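Local coordinates for protein putative primosome component (Streptococcus pyogenes serotype M3, PDB 2QGZ) that probably acts as an ATP-binding helicase loader of the primosome, built around a P-loop NTPase domain, at residues Met134-Ala139 with Ser166-Ala171; Leu141-Gln146 with His174-Lys179. All coordinates share one frame; numbering follows the deposited sequence.

Overall arrangement
Contact 1 (M134-A139 with S166-A171) and contact 2 (L141-Q146 with H174-K179) sample the same pair of helices, 131-146 and 165-179, at successive levels; their centres lie about 11 Å apart. Both are buried, and neither has a hydrogen bond across it. Contact 1 is the thinner, burying 102 Å² through three residues and sitting about 11 Å from the chain centre; its second helix starts at a probable P-loop, whose S166 binds a phosphate ion while taking no part in the contact with helix 131-146. Contact 2, about 14 Å from the centre, buries 217 Å² and is carried by V144 and L176, with an aromatic edge and a glutamate's aliphatic part beside them.

Contact 1 (Met134-Ala139 with Ser166-Ala171); sequences MEAFSA and SYLLAA. With PO4 (phosphate ion), chain B.
The F137 ring meets L168 neither squarely on a face nor at an edge: CD2 of L168 approaches obliquely, 4.5 Å from F137 CD1, which makes this a loose apolar touch. The methyl of A136, CB, supplies the closer meeting, 4.0 Å from L168 CD1. The two branches of L168 are therefore divided between neighbouring residues of the facing helix, CD1 serving the alanine and CD2 the phenylalanine. A136 and L168 both point their CB at the facing helix, and with L168 CG trans to its own N (chi1 -162°) the leucine fork extends across to it. F137 and L168 are also the residues whose CA atoms come nearest across the segments, at 7.6 Å. With 102 Å² buried in all and no hydrogen bond between the segments, the evidence is for a small, wholly apolar junction.

A polar site lies at the start of segment 166-171, where a phosphate ion, probably from the crystallisation liquor, is bound. S166 OG donates to its O4 at 2.8 Å, while S166 N gives a bent bond to O1 at 3.3 Å (N-H...O angle 140°) and a weak one to O4. A chi1 of 61° tucks OG back beside the residue's own N, on the side where the phosphate lies, and the hydroxyl thereby joins the amide on O4. K165 N and G162 N also bind the phosphate, an arrangement consistent with a Walker A P-loop, in which amides of the loop and of the first helical turn grip the phosphates of a nucleotide.

S166 OG has a further hydrogen-bond partner in Y118 OH. Beneath the junction, A136 and L168 both rest on L157 of strand 154-158, so helices 131-146 and 165-179 share a support in the parallel sheet, while F137 touches V128 in a loop.

Contact 2 (Leu141-Gln146 with His174-Lys179); sequences LDFVEQ and HELSEK
Two helices of the P-loop NTPase-type fold, 131-146 and 165-179, run side by side here: over these segments their axes come within 9.9 Å and their N-to-C directions differ by 24°. V144 and L176 form the middle of the interface, with V144 CG2 3.9 Å from L176 CG and L176 CD2 equally close to V144 CA. The latter approach brings a leucine methyl against the backbone itself, in keeping with the 5.8 Å between V144 CA and L176 CA. V144 and L176 lie alongside one another, pointing opposite ways.

The two methyls of V144 are shared between neighbouring residues: CG2 goes to L176, CG1 to E175. CG1, opposite the backbone N (chi1 171°), reaches CG of E175 at 4.0 Å, so the glutamate contributes its aliphatic part; beyond CG the E175 chain turns (chi2 70°), which carries the carboxylate away from the valine. L176 is likewise divided, CD2 going to V144 and CD1 to the ring of F143. That methyl lies at the ring edge, in its plane, 3.8 Å from F143 CE2, and the leucine side chain runs roughly perpendicular to that of F143.

Both helices flank the strands of a six-stranded parallel sheet, and F143 extends the contact toward it by meeting F252 of strand 251-255 edge-to-face. M172, one turn earlier on helix 165-179, touches both F143 and V144, while L176 also packs on V182 in the loop that follows.

Contact 1 (Met134-Ala139 with Ser166-Ala171)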
loop_
_atom_site.group_PDB
_atom_site.type_symbol
_atom_site.label_atom_id
_atom_site.label_comp_id
_atom_site.label_asym_id
_atom_site.label_seq_id
_atom_site.Cartn_x
_atom_site.Cartn_y
_atom_site.Cartn_z
ATOM N N MET A 134 7.320 -9.808 13.276
ATOM C CA MET A 134 8.752 -9.550 13.417
ATOM C C MET A 134 9.309 -9.447 11.998
ATOM O O MET A 134 10.071 -8.543 11.681
ATOM C CB MET A 134 9.421 -10.716 14.134
ATOM C CG MET A 134 10.467 -10.336 15.166
ATOM S SD MET A 134 11.012 -11.822 16.087
ATOM C CE MET A 134 9.601 -12.112 17.189
ATOM N N GLU A 135 8.907 -10.389 11.149
ATOM C CA GLU A 135 9.345 -10.426 9.759
ATOM C C GLU A 135 8.847 -9.213 8.973
ATOM O O GLU A 135 9.638 -8.520 8.337
ATOM C CB GLU A 135 8.860 -11.721 9.089
ATOM C CG GLU A 135 9.627 -12.969 9.501
ATOM C CD GLU A 135 9.005 -14.263 8.963
ATOM O OE1 GLU A 135 7.941 -14.687 9.475
ATOM O OE2 GLU A 135 9.577 -14.858 8.020
ATOM N N ALA A 136 7.543 -8.948 9.029
ATOM C CA ALA A 136 6.967 -7.813 8.315
ATOM C C ALA A 136 7.552 -6.481 8.796
ATOM O O ALA A 136 7.874 -5.615 7.990
ATOM C CB ALA A 136 5.444 -7.805 8.464
ATOM N N PHE A 137 7.699 -6.325 10.106
ATOM C CA PHE A 137 8.246 -5.093 10.673
ATOM C C PHE A 137 9.695 -4.936 10.209
ATOM O O PHE A 137 10.150 -3.849 9.865
ATOM C CB PHE A 137 8.185 -5.162 12.192
ATOM C CG PHE A 137 8.479 -3.865 12.868
ATOM C CD1 PHE A 137 7.563 -2.819 12.817
ATOM C CD2 PHE A 137 9.657 -3.695 13.589
ATOM C CE1 PHE A 137 7.813 -1.629 13.475
ATOM C CE2 PHE A 137 9.915 -2.498 14.254
ATOM C CZ PHE A 137 8.994 -1.466 14.198
ATOM N N SER A 138 10.409 -6.047 10.195
ATOM C CA SER A 138 11.794 -6.073 9.762
ATOM C C SER A 138 11.896 -5.564 8.311
ATOM O O SER A 138 12.769 -4.752 7.986
ATOM C CB SER A 138 12.323 -7.511 9.883
ATOM O OG SER A 138 13.617 -7.654 9.336
ATOM N N ALA A 139 10.998 -6.031 7.444
ATOM C CA ALA A 139 11.010 -5.609 6.042
ATOM C C ALA A 139 10.632 -4.132 5.860
ATOM O O ALA A 139 11.153 -3.455 4.979
ATOM C CB ALA A 139 10.071 -6.481 5.227
ATOM N N SER A 166 -2.954 -2.381 7.366
ATOM C CA SER A 166 -2.877 -1.035 6.811
ATOM C C SER A 166 -2.140 -0.077 7.754
ATOM O O SER A 166 -1.447 0.841 7.309
ATOM C CB SER A 166 -4.289 -0.504 6.496
ATOM O OG SER A 166 -5.104 -0.436 7.664
ATOM N N TYR A 167 -2.285 -0.290 9.056
ATOM C CA TYR A 167 -1.617 0.551 10.050
ATOM C C TYR A 167 -0.098 0.440 9.942
ATOM O O TYR A 167 0.614 1.451 9.968
ATOM C CB TYR A 167 -2.067 0.151 11.458
ATOM C CG TYR A 167 -3.344 0.827 11.911
ATOM C CD1 TYR A 167 -4.369 1.108 11.012
ATOM C CD2 TYR A 167 -3.539 1.160 13.246
ATOM C CE1 TYR A 167 -5.556 1.705 11.431
ATOM C CE2 TYR A 167 -4.725 1.753 13.679
ATOM C CZ TYR A 167 -5.728 2.023 12.766
ATOM O OH TYR A 167 -6.904 2.605 13.195
ATOM N N LEU A 168 0.383 -0.795 9.821
ATOM C CA LEU A 168 1.810 -1.087 9.690
ATOM C C LEU A 168 2.392 -0.296 8.504
ATOM O O LEU A 168 3.439 0.339 8.616
ATOM C CB LEU A 168 1.999 -2.587 9.450
ATOM C CG LEU A 168 3.342 -3.290 9.664
ATOM C CD1 LEU A 168 3.467 -4.381 8.619
ATOM C CD2 LEU A 168 4.512 -2.335 9.546
ATOM N N LEU A 169 1.706 -0.357 7.369
ATOM C CA LEU A 169 2.130 0.346 6.163
ATOM C C LEU A 169 2.018 1.858 6.350
ATOM O O LEU A 169 2.834 2.618 5.831
ATOM C CB LEU A 169 1.290 -0.128 4.972
ATOM C CG LEU A 169 1.921 -1.155 4.021
ATOM C CD1 LEU A 169 2.804 -2.128 4.780
ATOM C CD2 LEU A 169 0.820 -1.885 3.256
ATOM N N ALA A 170 1.011 2.296 7.098
ATOM C CA ALA A 170 0.854 3.720 7.363
ATOM C C ALA A 170 2.020 4.194 8.241
ATOM O O ALA A 170 2.504 5.331 8.101
ATOM C CB ALA A 170 -0.460 3.984 8.057
ATOM N N ALA A 171 2.474 3.330 9.146
ATOM C CA ALA A 171 3.589 3.690 10.014
ATOM C C ALA A 171 4.856 3.836 9.176
ATOM O O ALA A 171 5.728 4.665 9.472
ATOM C CB ALA A 171 3.790 2.632 11.084
HETATM P P PO4 B . -6.219 -4.016 8.129
HETATM O O1 PO4 B . -5.827 -3.791 6.706
HETATM O O2 PO4 B . -7.688 -4.297 8.198
HETATM O O3 PO4 B . -5.465 -5.198 8.684
HETATM O O4 PO4 B . -5.894 -2.805 8.921
#

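Contact 2 (Leu141-Gln146 with His174-Lys179)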
loop_
_atom_site.group_PDB
_atom_site.type_symbol
_atom_site.label_atom_id
_atom_site.label_comp_id
_atom_site.label_asym_id
_atom_site.label_seq_id
_atom_site.Cartn_x
_atom_site.Cartn_y
_atom_site.Cartn_z
ATOM N N LEU A 141 11.301 -1.769 7.949
ATOM C CA LEU A 141 12.444 -0.967 8.375
ATOM C C LEU A 141 13.547 -0.971 7.321
ATOM O O LEU A 141 14.243 0.025 7.147
ATOM C CB LEU A 141 13.002 -1.470 9.711
ATOM C CG LEU A 141 12.057 -1.359 10.905
ATOM C CD1 LEU A 141 12.797 -1.772 12.171
ATOM C CD2 LEU A 141 11.539 0.067 11.027
ATOM N N ASP A 142 13.711 -2.092 6.625
ATOM C CA ASP A 142 14.719 -2.174 5.574
ATOM C C ASP A 142 14.341 -1.240 4.440
ATOM O O ASP A 142 15.199 -0.579 3.854
ATOM C CB ASP A 142 14.828 -3.590 5.012
ATOM C CG ASP A 142 15.466 -4.558 5.988
ATOM O OD1 ASP A 142 16.366 -4.127 6.759
ATOM O OD2 ASP A 142 15.076 -5.752 5.967
ATOM N N PHE A 143 13.050 -1.192 4.130
ATOM C CA PHE A 143 12.570 -0.350 3.051
ATOM C C PHE A 143 12.865 1.117 3.327
ATOM O O PHE A 143 13.403 1.818 2.476
ATOM C CB PHE A 143 11.065 -0.519 2.847
ATOM C CG PHE A 143 10.551 0.208 1.638
ATOM C CD1 PHE A 143 10.531 -0.414 0.395
ATOM C CD2 PHE A 143 10.153 1.543 1.732
ATOM C CE1 PHE A 143 10.127 0.284 -0.743
ATOM C CE2 PHE A 143 9.747 2.248 0.608
ATOM C CZ PHE A 143 9.734 1.617 -0.639
ATOM N N VAL A 144 12.498 1.581 4.513
ATOM C CA VAL A 144 12.737 2.968 4.884
ATOM C C VAL A 144 14.236 3.278 4.881
ATOM O O VAL A 144 14.673 4.285 4.336
ATOM C CB VAL A 144 12.167 3.272 6.284
ATOM C CG1 VAL A 144 12.615 4.647 6.748
ATOM C CG2 VAL A 144 10.659 3.199 6.252
ATOM N N GLU A 145 15.015 2.392 5.482
ATOM C CA GLU A 145 16.455 2.571 5.581
ATOM C C GLU A 145 17.156 2.579 4.214
ATOM O O GLU A 145 18.073 3.368 3.977
ATOM C CB GLU A 145 17.022 1.461 6.474
ATOM C CG GLU A 145 18.371 1.743 7.089
ATOM C CD GLU A 145 18.857 0.610 7.995
ATOM O OE1 GLU A 145 19.995 0.705 8.500
ATOM O OE2 GLU A 145 18.110 -0.373 8.201
ATOM N N GLN A 146 16.703 1.713 3.310
ATOM C CA GLN A 146 17.293 1.596 1.979
ATOM C C GLN A 146 16.681 2.479 0.880
ATOM O O GLN A 146 17.102 2.410 -0.267
ATOM C CB GLN A 146 17.251 0.129 1.545
ATOM C CG GLN A 146 18.073 -0.776 2.437
ATOM C CD GLN A 146 17.710 -2.247 2.308
ATOM O OE1 GLN A 146 18.169 -3.073 3.098
ATOM N NE2 GLN A 146 16.884 -2.582 1.319
ATOM N N HIS A 174 4.747 7.165 7.509
ATOM C CA HIS A 174 5.045 8.229 8.456
ATOM C C HIS A 174 6.545 8.332 8.708
ATOM O O HIS A 174 7.077 9.429 8.856
ATOM C CB HIS A 174 4.312 7.982 9.768
ATOM C CG HIS A 174 4.274 9.174 10.668
ATOM N ND1 HIS A 174 5.362 9.580 11.414
ATOM C CD2 HIS A 174 3.286 10.069 10.917
ATOM C CE1 HIS A 174 5.042 10.674 12.086
ATOM N NE2 HIS A 174 3.791 10.991 11.802
ATOM N N GLU A 175 7.226 7.192 8.740
ATOM C CA GLU A 175 8.662 7.170 8.973
ATOM C C GLU A 175 9.413 7.645 7.720
ATOM O O GLU A 175 10.467 8.281 7.817
ATOM C CB GLU A 175 9.089 5.758 9.359
ATOM C CG GLU A 175 10.459 5.644 9.978
ATOM C CD GLU A 175 10.545 6.246 11.372
ATOM O OE1 GLU A 175 9.511 6.331 12.075
ATOM O OE2 GLU A 175 11.667 6.612 11.779
ATOM N N LEU A 176 8.870 7.336 6.544
ATOM C CA LEU A 176 9.485 7.765 5.287
ATOM C C LEU A 176 9.422 9.282 5.178
ATOM O O LEU A 176 10.355 9.923 4.696
ATOM C CB LEU A 176 8.769 7.148 4.084
ATOM C CG LEU A 176 9.291 5.793 3.613
ATOM C CD1 LEU A 176 8.464 5.304 2.437
ATOM C CD2 LEU A 176 10.744 5.928 3.223
ATOM N N SER A 177 8.313 9.856 5.622
ATOM C CA SER A 177 8.157 11.293 5.581
ATOM C C SER A 177 9.042 11.968 6.622
ATOM O O SER A 177 9.561 13.052 6.381
ATOM C CB SER A 177 6.705 11.677 5.832
ATOM O OG SER A 177 6.603 13.075 6.019
ATOM N N GLU A 178 9.221 11.329 7.774
ATOM C CA GLU A 178 10.041 11.911 8.832
ATOM C C GLU A 178 11.541 11.786 8.595
ATOM O O GLU A 178 12.273 12.763 8.730
ATOM C CB GLU A 178 9.701 11.291 10.192
ATOM C CG GLU A 178 10.550 11.849 11.333
ATOM C CD GLU A 178 10.114 11.375 12.708
ATOM O OE1 GLU A 178 10.679 11.870 13.709
ATOM O OE2 GLU A 178 9.215 10.510 12.795
ATOM N N LYS A 179 12.005 10.593 8.254
ATOM C CA LYS A 179 13.429 10.392 8.022
ATOM C C LYS A 179 13.846 10.952 6.679
ATOM O O LYS A 179 14.739 11.791 6.599
ATOM C CB LYS A 179 13.774 8.906 8.128
ATOM C CG LYS A 179 13.624 8.391 9.549
ATOM C CD LYS A 179 14.512 9.203 10.478
ATOM C CE LYS A 179 14.215 8.925 11.931
ATOM N NZ LYS A 179 15.194 9.620 12.821
#